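Coenzyme PQQ synthesis protein B (PDB 4Z7R) may take part in the transport of pyrroloquinoline quinone or its precursor to the periplasm, and binds zinc in a metallo-beta-lactamase-type fold. Local coordinates at residues 41-44 against 50-53; 113-118 against 134-139; 269-272 against 278-281. All blocks are in the same frame, centred on the assembly; numbering follows the deposited sequence.

Interaction 1 of 3, residues 41-44 against 50-53; sequences SIAV and RWLL
Val44 and Leu52 form an antiparallel, hydrogen-bonded pair. Val44 N donates to Leu52 O at 3.0 Å. Leu52 N returns the bond to Val44 O at 2.8 Å, with an almost straight N-H...O angle of 176°. The next pair, Ala43 with Leu53, is non-hydrogen-bonded. Here Ala43 CA comes to 3.3 Å from Leu52 O, a CA-H...O contact. The CG of Trp51 lies anti to the carbonyl carbon (chi1 -63°), which turns the indole toward 41-44, where Trp51 CE3 lies 3.5 Å from Val44 C. Its benzo edge lies against the Ala43-Val44 peptide, with Ala43 C and Val44 N in the ring plane. Trp51 CE3 also meets Ala43 CB at 3.8 Å. The two strands, 41-45 and 51-54, make a beta hairpin inside a mixed sheet. Ala43 and Leu53 face one side of this sheet, Val44 and Leu52 the other. Leu53 CD1 packs on Ser41 OG at 3.8 Å. That hydroxyl is within hydrogen-bonding reach of Asn55 O, its stronger partner, and of Leu54 O, which share or compete for its one proton. Strand 2-5 flanks 41-45, and strand 81-85 flanks 51-54. Leu149 packs against both Val44 and Leu52.

Interaction 2 of 3, residues 113-118 against 134-139; sequences GILASV and RQTIAL
Leu115 meets Thr136 through unusual torsions. Its chi1 of -139° and chi2 of 33° both lie between the staggered positions, and the rotamer may be strained or imperfectly fitted. As modelled, they place CD2 on the strand. In Thr136, chi1 of 59° leaves CG2 anti to the carbonyl carbon and beside the backbone N, and this methyl is the branch that meets the leucine. Leu115 CD2 touches Thr136 CG2 at 3.6 Å. Leu115 CD2 also rests on the strand backbone, 3.6 Å from Gln135 C. Arg134 closes the patch, its CB lying 4.3 Å from Leu115 CD2. No hydrogen bond crosses; the contact is van der Waals, a leucine methyl against a threonine methyl and the Gln135 peptide. It belongs to a beta-alpha-beta crossover: strand 106-110, helix 112-119, then strand 132-136, which lies parallel to the first and at one edge of its sheet within the chain. Leu115 also packs on Ala110 of the first strand. The Arg134 side chain runs on past Leu115, and at its end NH2 donates to Met127 O and NH1 to Ser119 OG. Gln135 points its CB away from the helix. Gln135 NE2 donates to Thr136 O at 2.9 Å, nearly in the amide plane.

Interaction 3 of 3, residues 269-272 against 278-281; sequences TNPV and YERA
Val272 and Arg280 bring the two backbones closest, with their CA atoms 4.1 Å apart. Segment 269-272 is loop that enters a 3-10 segment at Pro271. Segment 278-281 is the first turn of helix 278-285. Asn270 OD1 accepts from Val272 N at 3.1 Å in a nearly straight bond (173°), with the donor tilted out of the side-chain carbonyl plane. Pro271 then meets Glu279. The glutamate chain is bent at chi2 (93°) and crosses the proline ring at about a right angle. Glu279 CG sits 3.8 Å from Pro271 CG, and the carboxylate carbon Glu279 CD lies 3.7 Å from Pro271 CB. Val272 packs its CG1 on the helix backbone, 4.0 Å from Glu279 O. In Arg280 the bend at chi2 (78°), followed by another at chi3, turns the chain back and brings the guanidinium edge to Val272 O, near the group's plane. Arg280 NE is modelled only 2.4 Å from Val272 O, too short to be trusted as a precise length. Arg280 NH2 makes a weak, bent bond to Val272 O at 2.9 Å and also a salt bridge to Glu275. Just before the helix, Ser277 OG accepts from Arg280 N and gives its proton to Pro271 O. The bond from Val272 N to Asn270 OD1 closes an Asx turn over 270-272, just after the zinc ligand Asn268, in the loop between strand 260-264 and helix 278-285.

In the fold
Interactions 1 and 2 reach the same mixed sheet, the first at its interior hairpin and the second at its edge strand 132-136. Their centres are 18 Å apart and their nearest atoms about 9 Å. Interaction 3 lies on the opposite side of the chain's centre from both. Its centre is 27 Å from that of interaction 1 and 35 Å from that of interaction 2. None of the segments holds a zinc ligand; the side chains of Ser41 and Pro271 are each about 10 Å from a bound zinc ion. One site is Cys19, Cys21, Cys24 and Asn268, the last just before 269-272. The other includes Asp92 and His265. No contact touches another.

Interaction 1 of 3, residues 41-44 against 50-53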
ATOM      1  N   SER A  41       8.714   8.107  -0.323  0.87 10.74           N
ATOM      2  CA  SER A  41       8.709   8.296   1.125  0.91 10.29           C
ATOM      3  C   SER A  41      10.130   8.192   1.663  0.99  9.57           C
ATOM      4  O   SER A  41      10.920   7.381   1.180  0.90 10.01           O
ATOM      5  CB  SER A  41       7.816   7.262   1.815  1.00 10.32           C
ATOM      6  OG  SER A  41       7.881   7.408   3.226  0.80 10.87           O
ATOM      7  N   ILE A  42      10.459   9.017   2.652  1.00  8.91           N
ATOM      8  CA  ILE A  42      11.746   8.906   3.333  0.95  9.19           C
ATOM      9  C   ILE A  42      11.545   8.998   4.838  0.83  8.67           C
ATOM     10  O   ILE A  42      10.517   9.486   5.312  0.97  8.35           O
ATOM     11  CB  ILE A  42      12.762   9.996   2.890  1.00 13.33           C
ATOM     12  CG1 ILE A  42      12.405  11.356   3.499  1.00 13.67           C
ATOM     13  CG2 ILE A  42      12.874  10.064   1.360  1.00 13.20           C
ATOM     14  CD1 ILE A  42      13.494  12.409   3.328  1.00 13.58           C
ATOM     15  N   ALA A  43      12.524   8.510   5.587  0.92  8.65           N
ATOM     16  CA  ALA A  43      12.501   8.636   7.037  0.91  8.53           C
ATOM     17  C   ALA A  43      13.786   9.297   7.509  0.80  8.57           C
ATOM     18  O   ALA A  43      14.863   9.019   6.984  1.00  8.40           O
ATOM     19  CB  ALA A  43      12.316   7.281   7.694  0.86  8.27           C
ATOM     20  N   VAL A  44      13.669  10.188   8.486  0.96  9.35           N
ATOM     21  CA  VAL A  44      14.826  10.922   8.983  1.00  9.92           C
ATOM     22  C   VAL A  44      14.856  10.864  10.505  0.87 10.84           C
ATOM     23  O   VAL A  44      13.810  10.924  11.151  1.00 10.87           O
ATOM     24  CB  VAL A  44      14.803  12.398   8.506  0.94 10.86           C
ATOM     25  CG1 VAL A  44      15.995  13.164   9.055  0.84 11.10           C
ATOM     26  CG2 VAL A  44      14.786  12.469   6.985  1.00 10.19           C
ATOM     27  N   ARG A  50      14.646   7.374  16.975  0.88  9.74           N
ATOM     28  CA  ARG A  50      13.366   8.064  16.887  1.00  9.88           C
ATOM     29  C   ARG A  50      13.250   8.723  15.520  0.69 10.31           C
ATOM     30  O   ARG A  50      14.080   9.555  15.153  0.92 10.61           O
ATOM     31  CB  ARG A  50      13.238   9.100  18.005  1.00  9.76           C
ATOM     32  CG  ARG A  50      13.198   8.491  19.399  1.00  9.62           C
ATOM     33  CD  ARG A  50      13.302   9.560  20.472  1.00 10.68           C
ATOM     34  NE  ARG A  50      14.600  10.230  20.438  0.95 11.07           N
ATOM     35  CZ  ARG A  50      14.975  11.180  21.289  0.74 11.42           C
ATOM     36  NH1 ARG A  50      14.149  11.581  22.245  1.00 11.59           N
ATOM     37  NH2 ARG A  50      16.176  11.728  21.182  1.00 11.70           N
ATOM     38  N   TRP A  51      12.220   8.353  14.766  1.00 10.77           N
ATOM     39  CA  TRP A  51      12.152   8.730  13.360  1.00 11.51           C
ATOM     40  C   TRP A  51      10.941   9.571  12.985  0.86 12.52           C
ATOM     41  O   TRP A  51       9.850   9.412  13.535  1.00 13.49           O
ATOM     42  CB  TRP A  51      12.175   7.476  12.482  1.00  9.94           C
ATOM     43  CG  TRP A  51      13.435   6.687  12.602  1.00  8.52           C
ATOM     44  CD1 TRP A  51      13.763   5.810  13.593  0.62  8.74           C
ATOM     45  CD2 TRP A  51      14.546   6.708  11.699  1.00  8.49           C
ATOM     46  NE1 TRP A  51      15.011   5.282  13.363  0.84  8.86           N
ATOM     47  CE2 TRP A  51      15.513   5.816  12.205  0.68  8.59           C
ATOM     48  CE3 TRP A  51      14.816   7.394  10.510  0.99  8.47           C
ATOM     49  CZ2 TRP A  51      16.730   5.593  11.566  1.00  8.71           C
ATOM     50  CZ3 TRP A  51      16.028   7.173   9.879  0.95  8.31           C
ATOM     51  CH2 TRP A  51      16.968   6.278  10.406  0.82  8.64           C
ATOM     52  N   LEU A  52      11.162  10.474  12.037  1.00 12.13           N
ATOM     53  CA  LEU A  52      10.091  11.201  11.381  0.86 11.68           C
ATOM     54  C   LEU A  52       9.868  10.605  10.000  0.82 11.21           C
ATOM     55  O   LEU A  52      10.807  10.489   9.213  0.98 11.53           O
ATOM     56  CB  LEU A  52      10.423  12.688  11.258  1.00 11.91           C
ATOM     57  CG  LEU A  52       9.531  13.485  10.298  0.81 11.93           C
ATOM     58  CD1 LEU A  52       8.140  13.689  10.884  1.00 11.60           C
ATOM     59  CD2 LEU A  52      10.169  14.822   9.934  0.91 12.40           C
ATOM     60  N   LEU A  53       8.629  10.226   9.712  1.00 10.68           N
ATOM     61  CA  LEU A  53       8.274   9.744   8.386  0.87 12.65           C
ATOM     62  C   LEU A  53       7.814  10.896   7.508  1.00 11.81           C
ATOM     63  O   LEU A  53       6.894  11.627   7.864  0.94 12.03           O
ATOM     64  CB  LEU A  53       7.175   8.682   8.476  1.00 14.31           C
ATOM     65  CG  LEU A  53       6.905   7.877   7.207  1.00 15.59           C
ATOM     66  CD1 LEU A  53       7.989   6.848   6.998  0.79 16.39           C
ATOM     67  CD2 LEU A  53       5.543   7.206   7.290  1.00 15.00           C
TER

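Interaction 2 of 3, residues 113-118 against 134-139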
ATOM      1  N   GLY A 113      -4.288  23.323   4.736  1.00 12.47           N
ATOM      2  CA  GLY A 113      -5.003  22.884   3.552  0.89 12.90           C
ATOM      3  C   GLY A 113      -4.933  21.385   3.314  0.81 12.63           C
ATOM      4  O   GLY A 113      -5.941  20.752   2.997  0.79 12.97           O
ATOM      5  N   ILE A 114      -3.744  20.812   3.475  1.00 12.86           N
ATOM      6  CA  ILE A 114      -3.550  19.386   3.231  0.94 14.33           C
ATOM      7  C   ILE A 114      -4.200  18.523   4.313  0.93 15.32           C
ATOM      8  O   ILE A 114      -4.895  17.555   3.998  0.98 16.15           O
ATOM      9  CB  ILE A 114      -2.051  19.040   3.116  0.85 14.67           C
ATOM     10  CG1 ILE A 114      -1.498  19.593   1.804  0.95 15.25           C
ATOM     11  CG2 ILE A 114      -1.837  17.535   3.149  1.00 14.43           C
ATOM     12  CD1 ILE A 114      -2.263  19.112   0.577  0.85 16.10           C
ATOM     13  N   LEU A 115      -3.998  18.896   5.573  1.00 15.64           N
ATOM     14  CA  LEU A 115      -4.620  18.191   6.687  1.00 16.03           C
ATOM     15  C   LEU A 115      -6.141  18.194   6.554  0.97 16.80           C
ATOM     16  O   LEU A 115      -6.795  17.179   6.791  0.80 16.77           O
ATOM     17  CB  LEU A 115      -4.207  18.823   8.018  1.00 16.50           C
ATOM     18  CG  LEU A 115      -3.901  17.854   9.162  0.76 17.91           C
ATOM     19  CD1 LEU A 115      -3.300  16.562   8.626  0.95 18.38           C
ATOM     20  CD2 LEU A 115      -2.973  18.499  10.180  0.97 17.88           C
ATOM     21  N   ALA A 116      -6.698  19.340   6.171  0.98 17.78           N
ATOM     22  CA  ALA A 116      -8.140  19.469   5.996  1.00 18.59           C
ATOM     23  C   ALA A 116      -8.642  18.544   4.892  0.75 18.78           C
ATOM     24  O   ALA A 116      -9.673  17.894   5.044  0.86 18.70           O
ATOM     25  CB  ALA A 116      -8.517  20.911   5.692  0.97 19.03           C
ATOM     26  N   SER A 117      -7.905  18.480   3.788  1.00 19.10           N
ATOM     27  CA  SER A 117      -8.284  17.619   2.672  0.89 19.85           C
ATOM     28  C   SER A 117      -8.271  16.150   3.079  0.51 20.47           C
ATOM     29  O   SER A 117      -9.165  15.386   2.712  0.92 21.07           O
ATOM     30  CB  SER A 117      -7.354  17.844   1.476  0.98 19.98           C
ATOM     31  OG  SER A 117      -7.553  19.126   0.908  0.71 20.46           O
ATOM     32  N   VAL A 118      -7.247  15.759   3.830  1.00 20.31           N
ATOM     33  CA  VAL A 118      -7.151  14.402   4.355  0.60 21.77           C
ATOM     34  C   VAL A 118      -8.285  14.100   5.329  0.94 22.14           C
ATOM     35  O   VAL A 118      -9.013  13.120   5.165  0.75 22.11           O
ATOM     36  CB  VAL A 118      -5.801  14.165   5.062  0.79 22.81           C
ATOM     37  CG1 VAL A 118      -5.808  12.829   5.795  1.00 23.32           C
ATOM     38  CG2 VAL A 118      -4.657  14.228   4.061  1.00 23.01           C
ATOM     39  N   ARG A 134      -3.405  15.313  15.167  1.00 14.44           N
ATOM     40  CA  ARG A 134      -3.292  15.966  13.874  0.85 13.71           C
ATOM     41  C   ARG A 134      -2.954  17.439  14.068  0.64 13.64           C
ATOM     42  O   ARG A 134      -3.777  18.224  14.538  0.88 13.85           O
ATOM     43  CB  ARG A 134      -4.580  15.785  13.070  0.90 13.83           C
ATOM     44  CG  ARG A 134      -4.954  14.319  12.917  1.00 13.65           C
ATOM     45  CD  ARG A 134      -6.084  14.095  11.941  0.94 14.08           C
ATOM     46  NE  ARG A 134      -6.612  12.739  12.070  0.92 13.73           N
ATOM     47  CZ  ARG A 134      -7.395  12.150  11.177  0.79 13.03           C
ATOM     48  NH1 ARG A 134      -7.739  12.791  10.068  0.89 13.33           N
ATOM     49  NH2 ARG A 134      -7.827  10.911  11.387  0.84 12.81           N
ATOM     50  N   GLN A 135      -1.728  17.799  13.712  1.00 13.26           N
ATOM     51  CA  GLN A 135      -1.209  19.129  13.994  0.99 14.02           C
ATOM     52  C   GLN A 135      -0.881  19.873  12.708  0.50 13.34           C
ATOM     53  O   GLN A 135      -0.020  19.446  11.938  0.99 13.11           O
ATOM     54  CB  GLN A 135       0.040  19.031  14.875  0.99 14.83           C
ATOM     55  CG  GLN A 135       0.705  20.368  15.171  1.00 14.95           C
ATOM     56  CD  GLN A 135      -0.209  21.299  15.939  0.58 14.97           C
ATOM     57  OE1 GLN A 135      -0.613  20.998  17.061  0.77 14.85           O
ATOM     58  NE2 GLN A 135      -0.538  22.436  15.339  1.00 14.64           N
ATOM     59  N   THR A 136      -1.575  20.981  12.472  1.00 13.03           N
ATOM     60  CA  THR A 136      -1.291  21.813  11.312  0.92 14.28           C
ATOM     61  C   THR A 136      -0.012  22.616  11.515  0.59 14.64           C
ATOM     62  O   THR A 136       0.310  23.029  12.631  0.90 15.74           O
ATOM     63  CB  THR A 136      -2.451  22.781  10.993  0.89 14.81           C
ATOM     64  OG1 THR A 136      -2.706  23.623  12.121  0.92 15.04           O
ATOM     65  CG2 THR A 136      -3.716  22.007  10.647  0.90 14.83           C
ATOM     66  N   ILE A 137       0.707  22.843  10.424  1.00 14.06           N
ATOM     67  CA  ILE A 137       1.904  23.667  10.455  1.00 14.05           C
ATOM     68  C   ILE A 137       1.763  24.703   9.345  0.99 13.92           C
ATOM     69  O   ILE A 137       1.302  24.387   8.250  0.99 13.58           O
ATOM     70  CB  ILE A 137       3.187  22.823  10.259  0.88 13.71           C
ATOM     71  CG1 ILE A 137       3.287  21.737  11.336  1.00 12.95           C
ATOM     72  CG2 ILE A 137       4.429  23.700  10.284  0.83 13.97           C
ATOM     73  CD1 ILE A 137       3.538  22.280  12.733  1.00 13.05           C
ATOM     74  N   ALA A 138       2.195  25.930   9.613  1.00 14.17           N
ATOM     75  CA  ALA A 138       2.042  27.013   8.649  0.88 14.58           C
ATOM     76  C   ALA A 138       3.269  27.111   7.757  0.66 13.92           C
ATOM     77  O   ALA A 138       4.334  26.612   8.111  0.98 13.71           O
ATOM     78  CB  ALA A 138       1.798  28.334   9.369  0.79 15.36           C
ATOM     79  N   LEU A 139       3.110  27.721   6.584  1.00 13.77           N
ATOM     80  CA  LEU A 139       4.255  27.982   5.720  0.95 14.25           C
ATOM     81  C   LEU A 139       5.291  28.793   6.485  0.98 15.72           C
ATOM     82  O   LEU A 139       4.936  29.682   7.258  1.00 16.00           O
ATOM     83  CB  LEU A 139       3.825  28.718   4.447  1.00 12.75           C
ATOM     84  CG  LEU A 139       2.884  27.943   3.521  0.69 11.66           C
ATOM     85  CD1 LEU A 139       2.479  28.786   2.320  0.81 12.37           C
ATOM     86  CD2 LEU A 139       3.532  26.638   3.075  1.00  9.96           C
TER

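Interaction 3 of 3, residues 269-272 against 278-281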
ATOM      1  N   THR A 269       8.617   5.666 -16.097  1.00  9.52           N
ATOM      2  CA  THR A 269       8.947   5.963 -17.488  1.00  9.99           C
ATOM      3  C   THR A 269      10.282   6.690 -17.664  0.97  9.16           C
ATOM      4  O   THR A 269      10.657   7.046 -18.780  1.00  8.54           O
ATOM      5  CB  THR A 269       7.848   6.821 -18.132  1.00 11.11           C
ATOM      6  OG1 THR A 269       7.629   7.984 -17.325  0.90 11.79           O
ATOM      7  CG2 THR A 269       6.547   6.038 -18.224  0.92 11.63           C
ATOM      8  N   ASN A 270      11.006   6.902 -16.573  1.00  8.28           N
ATOM      9  CA  ASN A 270      12.250   7.665 -16.641  0.88  8.61           C
ATOM     10  C   ASN A 270      13.450   6.755 -16.893  1.00  8.69           C
ATOM     11  O   ASN A 270      13.744   5.877 -16.085  0.90  8.48           O
ATOM     12  CB  ASN A 270      12.447   8.468 -15.353  0.53  8.98           C
ATOM     13  CG  ASN A 270      13.533   9.526 -15.475  1.00 10.11           C
ATOM     14  OD1 ASN A 270      14.515   9.348 -16.195  0.96 10.69           O
ATOM     15  ND2 ASN A 270      13.355  10.637 -14.771  0.90 10.56           N
ATOM     16  N   PRO A 271      14.156   6.978 -18.014  0.95  9.49           N
ATOM     17  CA  PRO A 271      15.274   6.112 -18.419  0.93 10.84           C
ATOM     18  C   PRO A 271      16.488   6.143 -17.483  1.00 11.97           C
ATOM     19  O   PRO A 271      17.376   5.304 -17.645  0.98 12.78           O
ATOM     20  CB  PRO A 271      15.660   6.641 -19.810  1.00 11.17           C
ATOM     21  CG  PRO A 271      14.989   7.954 -19.963  0.77 11.14           C
ATOM     22  CD  PRO A 271      13.834   8.006 -19.018  1.00 10.18           C
ATOM     23  N   VAL A 272      16.543   7.070 -16.528  0.78 12.34           N
ATOM     24  CA  VAL A 272      17.622   7.027 -15.542  0.91 12.35           C
ATOM     25  C   VAL A 272      17.463   5.805 -14.638  0.73 11.90           C
ATOM     26  O   VAL A 272      18.403   5.408 -13.953  0.87 10.78           O
ATOM     27  CB  VAL A 272      17.687   8.302 -14.666  0.96 12.63           C
ATOM     28  CG1 VAL A 272      17.804   9.548 -15.535  0.95 13.27           C
ATOM     29  CG2 VAL A 272      16.480   8.388 -13.738  0.97 12.28           C
ATOM     30  N   TYR A 278      22.587   5.563 -21.079  1.00 10.40           N
ATOM     31  CA  TYR A 278      23.333   6.808 -21.230  0.99 11.08           C
ATOM     32  C   TYR A 278      22.724   7.890 -20.349  0.74 10.84           C
ATOM     33  O   TYR A 278      23.438   8.705 -19.762  1.00 11.30           O
ATOM     34  CB  TYR A 278      23.359   7.281 -22.689  0.99 11.98           C
ATOM     35  CG  TYR A 278      24.122   8.578 -22.864  0.76 13.00           C
ATOM     36  CD1 TYR A 278      25.502   8.585 -23.026  0.91 13.74           C
ATOM     37  CD2 TYR A 278      23.462   9.802 -22.844  0.98 13.77           C
ATOM     38  CE1 TYR A 278      26.201   9.774 -23.173  1.00 14.35           C
ATOM     39  CE2 TYR A 278      24.150  10.991 -22.987  0.78 14.22           C
ATOM     40  CZ  TYR A 278      25.519  10.972 -23.151  0.97 14.76           C
ATOM     41  OH  TYR A 278      26.204  12.161 -23.294  0.91 15.36           O
ATOM     42  N   GLU A 279      21.397   7.897 -20.282  1.00 10.71           N
ATOM     43  CA  GLU A 279      20.658   8.875 -19.496  0.94 11.65           C
ATOM     44  C   GLU A 279      21.093   8.881 -18.031  0.89 11.70           C
ATOM     45  O   GLU A 279      21.335   9.941 -17.459  1.00 11.16           O
ATOM     46  CB  GLU A 279      19.155   8.612 -19.601  0.91 12.15           C
ATOM     47  CG  GLU A 279      18.570   8.922 -20.971  0.80 12.96           C
ATOM     48  CD  GLU A 279      18.521   7.720 -21.893  1.00 13.67           C
ATOM     49  OE1 GLU A 279      19.289   6.759 -21.680  1.00 13.63           O
ATOM     50  OE2 GLU A 279      17.707   7.743 -22.838  0.68 14.42           O
ATOM     51  N   ARG A 280      21.189   7.695 -17.436  0.90 12.52           N
ATOM     52  CA  ARG A 280      21.661   7.560 -16.060  1.00 13.72           C
ATOM     53  C   ARG A 280      23.067   8.132 -15.909  1.00 12.86           C
ATOM     54  O   ARG A 280      23.335   8.914 -14.996  0.91 12.95           O
ATOM     55  CB  ARG A 280      21.641   6.092 -15.623  1.00 15.76           C
ATOM     56  CG  ARG A 280      22.449   5.808 -14.361  0.89 17.30           C
ATOM     57  CD  ARG A 280      21.701   6.230 -13.105  1.00 18.94           C
ATOM     58  NE  ARG A 280      20.533   5.389 -12.867  0.35 19.93           N
ATOM     59  CZ  ARG A 280      20.528   4.337 -12.055  1.00 20.76           C
ATOM     60  NH1 ARG A 280      21.628   4.000 -11.396  1.00 21.22           N
ATOM     61  NH2 ARG A 280      19.423   3.624 -11.900  0.95 20.66           N
ATOM     62  N   ALA A 281      23.959   7.727 -16.806  0.89 13.13           N
ATOM     63  CA  ALA A 281      25.331   8.225 -16.818  0.61 13.09           C
ATOM     64  C   ALA A 281      25.367   9.744 -16.955  0.75 12.72           C
ATOM     65  O   ALA A 281      26.158  10.420 -16.295  1.00 12.65           O
ATOM     66  CB  ALA A 281      26.122   7.570 -17.945  0.78 13.49           C
TER